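Local coordinates for ssDNA binding protein (Aeropyrum pernix, PDB 4PSN), which binds single-stranded DNA, which is probably held within a tunnel system formed between its subunits, at residues Glu120-Lys128 against Asp187-Phe198; Pro155-Arg163 against Leu174-Glu182. All coordinates share one frame; numbering follows the deposited sequence.

Interaction 2 lies within the sheet of the C-terminal domain and interaction 1 packs a helix on that sheet; their centres are about 14 Å apart. Interaction 2 is the hairpin pairing of strands 159-166 and 172-180; interaction 1 sets helix 186-198, which follows that hairpin in the chain, against strand 125-131, outermost in the sheet within this chain. Along the chain the hairpin is nested inside the loop that interaction 1 closes. The two meet directly: Phe189 CZ lies 3.6 Å from Val179 CG2, Phe189 CB 3.7 Å from Val181 CG2, and Phe198 CZ 3.9 Å from Leu174 CB. One helix thus packs on both this strand and the hairpin, and the apolar layer between is shared.

Interaction 1 of 2, residues Glu120-Lys128 against Asp187-Phe198; sequences EEIRFTVEK and DDFVRESVSRLF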
# COMPACT_ATOMS: atom_id res chain seq x y z
N GLU C 120 -0.14 13.42 -31.58
CA GLU C 120 -0.83 14.70 -31.54
C GLU C 120 -0.49 15.56 -30.33
O GLU C 120 -0.58 15.13 -29.18
CB GLU C 120 -2.34 14.50 -31.64
CG GLU C 120 -3.08 15.75 -32.08
CD GLU C 120 -4.58 15.56 -32.09
OE1 GLU C 120 -5.04 14.41 -31.90
OE2 GLU C 120 -5.30 16.57 -32.28
N GLU C 121 -0.11 16.80 -30.61
CA GLU C 121 0.13 17.82 -29.60
C GLU C 121 -1.16 18.10 -28.83
O GLU C 121 -2.25 18.11 -29.42
CB GLU C 121 0.61 19.07 -30.33
CG GLU C 121 0.97 20.25 -29.48
CD GLU C 121 1.55 21.37 -30.32
OE1 GLU C 121 0.79 22.28 -30.71
OE2 GLU C 121 2.77 21.32 -30.60
N ILE C 122 -1.07 18.28 -27.51
CA ILE C 122 -2.26 18.65 -26.74
C ILE C 122 -2.63 20.10 -27.07
O ILE C 122 -1.77 20.98 -27.02
CB ILE C 122 -2.03 18.56 -25.21
CG1 ILE C 122 -1.53 17.17 -24.81
CG2 ILE C 122 -3.33 18.92 -24.46
CD1 ILE C 122 -1.02 17.09 -23.38
N ARG C 123 -3.89 20.35 -27.41
CA ARG C 123 -4.31 21.71 -27.75
C ARG C 123 -4.94 22.41 -26.55
O ARG C 123 -6.02 22.06 -26.13
CB ARG C 123 -5.31 21.71 -28.91
CG ARG C 123 -5.56 23.11 -29.49
CD ARG C 123 -4.42 23.61 -30.34
NE ARG C 123 -4.52 25.06 -30.56
CZ ARG C 123 -3.56 25.80 -31.10
NH1 ARG C 123 -2.41 25.23 -31.47
NH2 ARG C 123 -3.73 27.12 -31.24
N PHE C 124 -4.25 23.42 -26.03
CA PHE C 124 -4.76 24.22 -24.93
C PHE C 124 -5.28 25.55 -25.46
O PHE C 124 -4.86 26.01 -26.53
CB PHE C 124 -3.64 24.48 -23.89
CG PHE C 124 -3.12 23.23 -23.21
CD1 PHE C 124 -3.87 22.60 -22.22
CD2 PHE C 124 -1.89 22.68 -23.55
CE1 PHE C 124 -3.41 21.45 -21.58
CE2 PHE C 124 -1.42 21.52 -22.92
CZ PHE C 124 -2.18 20.90 -21.93
N THR C 125 -6.20 26.15 -24.72
CA THR C 125 -6.61 27.54 -24.97
C THR C 125 -6.33 28.34 -23.69
O THR C 125 -6.02 27.77 -22.66
CB THR C 125 -8.10 27.62 -25.34
OG1 THR C 125 -8.91 27.15 -24.25
CG2 THR C 125 -8.40 26.78 -26.61
N VAL C 126 -6.41 29.66 -23.75
CA VAL C 126 -6.11 30.48 -22.59
C VAL C 126 -7.08 31.64 -22.50
O VAL C 126 -7.73 31.99 -23.49
CB VAL C 126 -4.68 31.10 -22.64
CG1 VAL C 126 -3.61 30.01 -22.65
CG2 VAL C 126 -4.54 32.04 -23.82
N GLU C 127 -7.17 32.22 -21.32
CA GLU C 127 -7.91 33.45 -21.13
C GLU C 127 -7.13 34.29 -20.14
O GLU C 127 -6.71 33.78 -19.09
CB GLU C 127 -9.32 33.16 -20.60
CG GLU C 127 -10.34 34.25 -20.90
CD GLU C 127 -10.53 34.48 -22.40
OE1 GLU C 127 -10.04 35.51 -22.92
OE2 GLU C 127 -11.18 33.63 -23.06
N LYS C 128 -6.92 35.56 -20.48
CA LYS C 128 -6.22 36.49 -19.61
C LYS C 128 -6.98 36.67 -18.30
O LYS C 128 -8.20 36.86 -18.29
CB LYS C 128 -5.99 37.84 -20.30
CG LYS C 128 -5.25 38.86 -19.42
CD LYS C 128 -4.64 39.99 -20.24
CE LYS C 128 -5.60 40.52 -21.29
NZ LYS C 128 -5.04 41.68 -22.06
N ASP C 187 -0.65 38.69 -25.95
CA ASP C 187 -1.92 37.96 -25.99
C ASP C 187 -1.95 37.03 -27.20
O ASP C 187 -2.19 35.84 -27.06
CB ASP C 187 -3.12 38.91 -26.04
CG ASP C 187 -3.42 39.56 -24.70
OD1 ASP C 187 -2.81 39.15 -23.68
OD2 ASP C 187 -4.27 40.47 -24.64
N ASP C 188 -1.72 37.59 -28.38
CA ASP C 188 -1.59 36.79 -29.58
C ASP C 188 -0.53 35.70 -29.44
O ASP C 188 -0.76 34.55 -29.81
CB ASP C 188 -1.28 37.69 -30.78
CG ASP C 188 -2.42 38.64 -31.10
OD1 ASP C 188 -3.59 38.20 -31.02
OD2 ASP C 188 -2.15 39.82 -31.43
N PHE C 189 0.64 36.05 -28.93
CA PHE C 189 1.70 35.06 -28.81
C PHE C 189 1.26 33.89 -27.92
O PHE C 189 1.50 32.72 -28.25
CB PHE C 189 2.97 35.69 -28.25
CG PHE C 189 4.06 34.70 -28.02
CD1 PHE C 189 5.03 34.46 -28.98
CD2 PHE C 189 4.11 33.97 -26.83
CE1 PHE C 189 6.03 33.53 -28.76
CE2 PHE C 189 5.11 33.03 -26.61
CZ PHE C 189 6.06 32.81 -27.57
N VAL C 190 0.59 34.20 -26.81
CA VAL C 190 0.18 33.13 -25.90
C VAL C 190 -0.86 32.20 -26.54
O VAL C 190 -0.76 30.97 -26.43
CB VAL C 190 -0.32 33.69 -24.56
CG1 VAL C 190 -0.96 32.59 -23.73
CG2 VAL C 190 0.86 34.30 -23.80
N ARG C 191 -1.84 32.77 -27.22
CA ARG C 191 -2.83 31.96 -27.94
C ARG C 191 -2.13 31.00 -28.92
O ARG C 191 -2.46 29.81 -29.00
CB ARG C 191 -3.78 32.88 -28.73
CG ARG C 191 -4.88 32.13 -29.51
CD ARG C 191 -5.67 33.11 -30.38
NE ARG C 191 -4.81 33.66 -31.42
CZ ARG C 191 -4.53 34.95 -31.59
NH1 ARG C 191 -5.06 35.88 -30.80
NH2 ARG C 191 -3.71 35.31 -32.56
N GLU C 192 -1.14 31.52 -29.64
CA GLU C 192 -0.56 30.77 -30.75
C GLU C 192 0.50 29.76 -30.31
O GLU C 192 0.78 28.81 -31.04
CB GLU C 192 -0.01 31.75 -31.82
CG GLU C 192 -1.13 32.59 -32.41
CD GLU C 192 -0.66 33.71 -33.35
OE1 GLU C 192 0.57 33.93 -33.48
OE2 GLU C 192 -1.53 34.37 -33.94
N SER C 193 1.04 29.95 -29.10
CA SER C 193 2.25 29.24 -28.67
C SER C 193 2.09 28.36 -27.43
O SER C 193 2.94 27.52 -27.15
CB SER C 193 3.37 30.25 -28.39
OG SER C 193 3.54 31.13 -29.49
N VAL C 194 0.99 28.54 -26.69
CA VAL C 194 0.82 27.80 -25.44
C VAL C 194 0.90 26.29 -25.65
O VAL C 194 1.59 25.60 -24.90
CB VAL C 194 -0.47 28.18 -24.65
CG1 VAL C 194 -1.72 27.82 -25.43
CG2 VAL C 194 -0.48 27.47 -23.30
N SER C 195 0.24 25.79 -26.69
CA SER C 195 0.23 24.36 -26.96
C SER C 195 1.63 23.87 -27.37
O SER C 195 2.09 22.83 -26.92
CB SER C 195 -0.78 24.02 -28.05
OG SER C 195 -2.08 24.50 -27.72
N ARG C 196 2.29 24.62 -28.24
CA ARG C 196 3.66 24.31 -28.64
C ARG C 196 4.62 24.30 -27.44
O ARG C 196 5.46 23.42 -27.30
CB ARG C 196 4.10 25.33 -29.70
CG ARG C 196 5.60 25.43 -29.95
CD ARG C 196 6.14 24.16 -30.57
NE ARG C 196 5.04 23.35 -31.10
CZ ARG C 196 4.89 23.03 -32.38
NH1 ARG C 196 3.85 22.30 -32.78
NH2 ARG C 196 5.78 23.44 -33.28
N LEU C 197 4.48 25.28 -26.56
CA LEU C 197 5.33 25.35 -25.38
C LEU C 197 5.15 24.14 -24.47
O LEU C 197 6.12 23.57 -23.98
CB LEU C 197 5.10 26.65 -24.63
CG LEU C 197 5.67 27.89 -25.32
CD1 LEU C 197 5.15 29.17 -24.67
CD2 LEU C 197 7.19 27.85 -25.32
N PHE C 198 3.90 23.74 -24.25
CA PHE C 198 3.64 22.64 -23.34
C PHE C 198 4.00 21.27 -23.92
O PHE C 198 4.13 20.30 -23.17
CB PHE C 198 2.20 22.66 -22.82
CG PHE C 198 2.03 23.47 -21.56
CD1 PHE C 198 2.21 22.88 -20.32
CD2 PHE C 198 1.74 24.82 -21.62
CE1 PHE C 198 2.08 23.61 -19.15
CE2 PHE C 198 1.61 25.58 -20.44
CZ PHE C 198 1.79 24.97 -19.21
O HOH W 1 0.72 21.00 -25.77
O HOH W 2 -4.71 28.74 -27.81
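Phe124 and Val126 pack against Val190, Val194 and Phe198 in a helix-on-sheet contact, where helix 187-198 packs against the strand that is outermost, within this chain, in the antiparallel sheet of the C-terminal domain. Strand 125-128 and the helix run roughly antiparallel, at 144°, with axes 7.9 Å apart. Val126 supplies both methyls: CG2 comes within 3.6 Å of Val190 CG1, and CG1 touches that methyl too while meeting Val194 CG1 tip to tip. The Phe124 ring leans on Phe198 through CE2, 3.8 Å from Phe198 CB, and the two rings are inclined at 58°. Beyond the strand, Leu151 and Val153 of strand 146-155 continue this apolar layer beneath Val190.

Polar contacts fasten the approach to the strand. Ser195 OG, turned beside its own backbone N (chi1 -56°), accepts the Phe124 N-H at 3.0 Å and also lies over one face of the Arg123 guanidinium. Two waters bridge backbone carbonyls across the contact, one donating to Ile122 O and Ser195 O, the other to Phe124 O and Arg191 O.

Salt bridges close both ends. Lys128 NZ reaches the syn lone pair of Asp187 OD2, while Tyr139 holds the other oxygen, OD1. At the far end Glu121 OE2 lies near the guanidinium plane of Arg196, 2.6 Å from NH1, with a weak second bond from NE at 3.1 Å.

Interaction 2 of 2, residues Pro155-Arg163 against Leu174-Glu182; sequences PLNGEALVR and LKRTRVQVE
Backbone pairing carries this contact: Ala160 with Val179 and Val162 with Thr177 are hydrogen-bonded antiparallel pairs. Ala160 N to Val179 O is 2.8 Å and Val179 N to Ala160 O 2.9 Å, and Val162 and Thr177 are joined by the same two kinds of bond. Between them Leu161 and Arg178 form a non-hydrogen-bonded pair. Past the last regular pair, Val181 N still reaches Gly158 O, but from above the carbonyl plane, and water joins that same oxygen to Glu182 OE2.

Apolar packing gathers on the face of Ala160, Val162 and Val179. Val162 divides its branches, CG1 touching Leu174 CD2 at 3.7 Å and CG2 meeting Val179 CG2 at 4.0 Å. Ala160 CB rests on Val181 CG1.

The face of Glu159, Leu161 and Arg178 mixes charge with apolar contact. Arg178 NH1 meets Glu159 OE2 on its syn side at 2.8 Å, the carboxylate and guanidinium planes 83° apart, while NH2 turns to Asp133 of the third subunit. Leu161 touches both arginines: CD2 lies 3.8 Å from Arg178 CB, and CD1 sits over one face of the Arg176 guanidinium, which pairs with Asp136 of the third subunit.

This is an antiparallel beta hairpin with one mainly apolar face, packed on helix 186-198, while the arginines beside its other face reach a neighbouring subunit.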
# COMPACT_ATOMS: atom_id res chain seq x y z
N PRO C 155 7.12 40.31 -19.31
CA PRO C 155 7.67 41.02 -20.47
C PRO C 155 9.07 41.53 -20.16
O PRO C 155 9.32 42.09 -19.09
CB PRO C 155 6.69 42.18 -20.68
CG PRO C 155 5.43 41.75 -19.95
CD PRO C 155 5.90 40.96 -18.79
N LEU C 156 10.00 41.29 -21.07
CA LEU C 156 11.32 41.86 -20.92
C LEU C 156 11.40 43.01 -21.91
O LEU C 156 10.55 43.89 -21.91
CB LEU C 156 12.39 40.80 -21.19
CG LEU C 156 12.26 39.56 -20.30
CD1 LEU C 156 13.13 38.40 -20.79
CD2 LEU C 156 12.55 39.90 -18.84
N ASN C 157 12.40 42.99 -22.78
CA ASN C 157 12.53 44.05 -23.78
C ASN C 157 12.60 43.38 -25.14
O ASN C 157 13.67 42.94 -25.56
CB ASN C 157 13.77 44.91 -23.48
CG ASN C 157 13.98 46.06 -24.49
OD1 ASN C 157 13.12 46.34 -25.32
ND2 ASN C 157 15.14 46.70 -24.42
N GLY C 158 11.46 43.25 -25.81
CA GLY C 158 11.36 42.52 -27.07
C GLY C 158 11.30 41.02 -26.84
O GLY C 158 11.28 40.21 -27.78
N GLU C 159 11.29 40.65 -25.57
CA GLU C 159 11.29 39.25 -25.19
C GLU C 159 10.38 39.05 -23.99
O GLU C 159 9.90 40.02 -23.41
CB GLU C 159 12.71 38.81 -24.80
CG GLU C 159 13.74 38.90 -25.90
CD GLU C 159 15.08 38.35 -25.45
OE1 GLU C 159 15.80 39.05 -24.71
OE2 GLU C 159 15.41 37.20 -25.84
N ALA C 160 10.18 37.79 -23.60
CA ALA C 160 9.42 37.51 -22.40
C ALA C 160 9.88 36.19 -21.77
O ALA C 160 10.34 35.30 -22.47
CB ALA C 160 7.91 37.46 -22.71
N LEU C 161 9.73 36.09 -20.46
CA LEU C 161 9.86 34.82 -19.77
C LEU C 161 8.46 34.23 -19.59
O LEU C 161 7.53 34.95 -19.22
CB LEU C 161 10.49 35.04 -18.41
CG LEU C 161 11.85 35.72 -18.45
CD1 LEU C 161 12.34 36.02 -17.05
CD2 LEU C 161 12.85 34.86 -19.19
N VAL C 162 8.33 32.94 -19.86
CA VAL C 162 7.05 32.26 -19.73
C VAL C 162 7.25 31.04 -18.85
O VAL C 162 8.22 30.31 -19.02
CB VAL C 162 6.55 31.79 -21.10
CG1 VAL C 162 5.19 31.14 -20.94
CG2 VAL C 162 6.45 32.98 -22.05
N ARG C 163 6.34 30.83 -17.91
CA ARG C 163 6.30 29.56 -17.17
C ARG C 163 4.88 29.26 -16.76
O ARG C 163 4.02 30.13 -16.82
CB ARG C 163 7.25 29.56 -15.94
CG ARG C 163 7.20 30.76 -15.02
CD ARG C 163 7.87 31.95 -15.70
NE ARG C 163 8.30 32.99 -14.77
CZ ARG C 163 8.06 34.29 -14.93
NH1 ARG C 163 8.50 35.16 -14.04
NH2 ARG C 163 7.36 34.71 -15.99
N LEU C 174 5.74 23.84 -17.23
CA LEU C 174 6.55 24.59 -18.18
C LEU C 174 7.55 25.42 -17.38
O LEU C 174 7.16 26.34 -16.67
CB LEU C 174 5.66 25.49 -19.04
CG LEU C 174 6.36 26.39 -20.06
CD1 LEU C 174 6.92 25.56 -21.20
CD2 LEU C 174 5.39 27.46 -20.58
N LYS C 175 8.83 25.05 -17.48
CA LYS C 175 9.92 25.76 -16.81
C LYS C 175 10.19 27.11 -17.46
O LYS C 175 9.84 27.32 -18.62
CB LYS C 175 11.21 24.94 -16.90
CG LYS C 175 11.05 23.46 -16.58
CD LYS C 175 10.89 23.24 -15.10
CE LYS C 175 11.04 21.78 -14.75
NZ LYS C 175 11.55 21.62 -13.37
N ARG C 176 10.83 28.02 -16.72
CA ARG C 176 11.20 29.32 -17.26
C ARG C 176 11.72 29.20 -18.69
O ARG C 176 12.67 28.48 -18.98
CB ARG C 176 12.22 30.04 -16.37
CG ARG C 176 12.53 31.45 -16.89
CD ARG C 176 13.79 32.07 -16.29
NE ARG C 176 13.54 32.66 -14.98
CZ ARG C 176 14.31 33.59 -14.43
NH1 ARG C 176 14.00 34.07 -13.23
NH2 ARG C 176 15.38 34.04 -15.07
N THR C 177 11.08 29.91 -19.61
CA THR C 177 11.43 29.83 -21.01
C THR C 177 11.46 31.24 -21.56
O THR C 177 10.51 32.00 -21.37
CB THR C 177 10.38 29.00 -21.78
OG1 THR C 177 10.29 27.69 -21.21
CG2 THR C 177 10.75 28.88 -23.25
N ARG C 178 12.54 31.60 -22.24
CA ARG C 178 12.65 32.94 -22.78
C ARG C 178 12.31 32.93 -24.25
O ARG C 178 12.82 32.11 -25.00
CB ARG C 178 14.04 33.54 -22.54
CG ARG C 178 14.19 34.94 -23.12
CD ARG C 178 15.37 35.70 -22.50
NE ARG C 178 16.59 34.90 -22.48
CZ ARG C 178 17.52 34.91 -23.43
NH1 ARG C 178 17.38 35.71 -24.50
NH2 ARG C 178 18.59 34.14 -23.32
N VAL C 179 11.42 33.83 -24.66
CA VAL C 179 10.91 33.82 -26.03
C VAL C 179 10.95 35.23 -26.59
O VAL C 179 10.90 36.21 -25.83
CB VAL C 179 9.46 33.29 -26.11
CG1 VAL C 179 9.38 31.86 -25.60
CG2 VAL C 179 8.51 34.19 -25.30
N GLN C 180 11.03 35.34 -27.91
CA GLN C 180 11.05 36.66 -28.55
C GLN C 180 9.63 37.08 -28.89
O GLN C 180 8.91 36.34 -29.54
CB GLN C 180 11.89 36.62 -29.83
CG GLN C 180 12.23 38.01 -30.37
CD GLN C 180 13.09 37.98 -31.62
OE1 GLN C 180 13.28 36.92 -32.22
NE2 GLN C 180 13.60 39.13 -32.02
N VAL C 181 9.24 38.27 -28.44
CA VAL C 181 7.90 38.77 -28.67
C VAL C 181 7.78 40.23 -28.23
O VAL C 181 8.27 40.61 -27.16
CB VAL C 181 6.88 37.92 -27.88
CG1 VAL C 181 7.18 38.00 -26.40
CG2 VAL C 181 5.44 38.39 -28.16
N GLU C 182 7.13 41.06 -29.05
CA GLU C 182 6.84 42.45 -28.66
C GLU C 182 5.72 42.51 -27.61
O GLU C 182 4.80 41.69 -27.66
CB GLU C 182 6.49 43.31 -29.87
CG GLU C 182 7.64 43.48 -30.87
CD GLU C 182 8.89 44.09 -30.24
OE1 GLU C 182 8.77 44.76 -29.19
OE2 GLU C 182 9.98 43.89 -30.80
O HOH W 3 11.13 41.34 -30.27
O HOH W 4 7.85 41.68 -24.69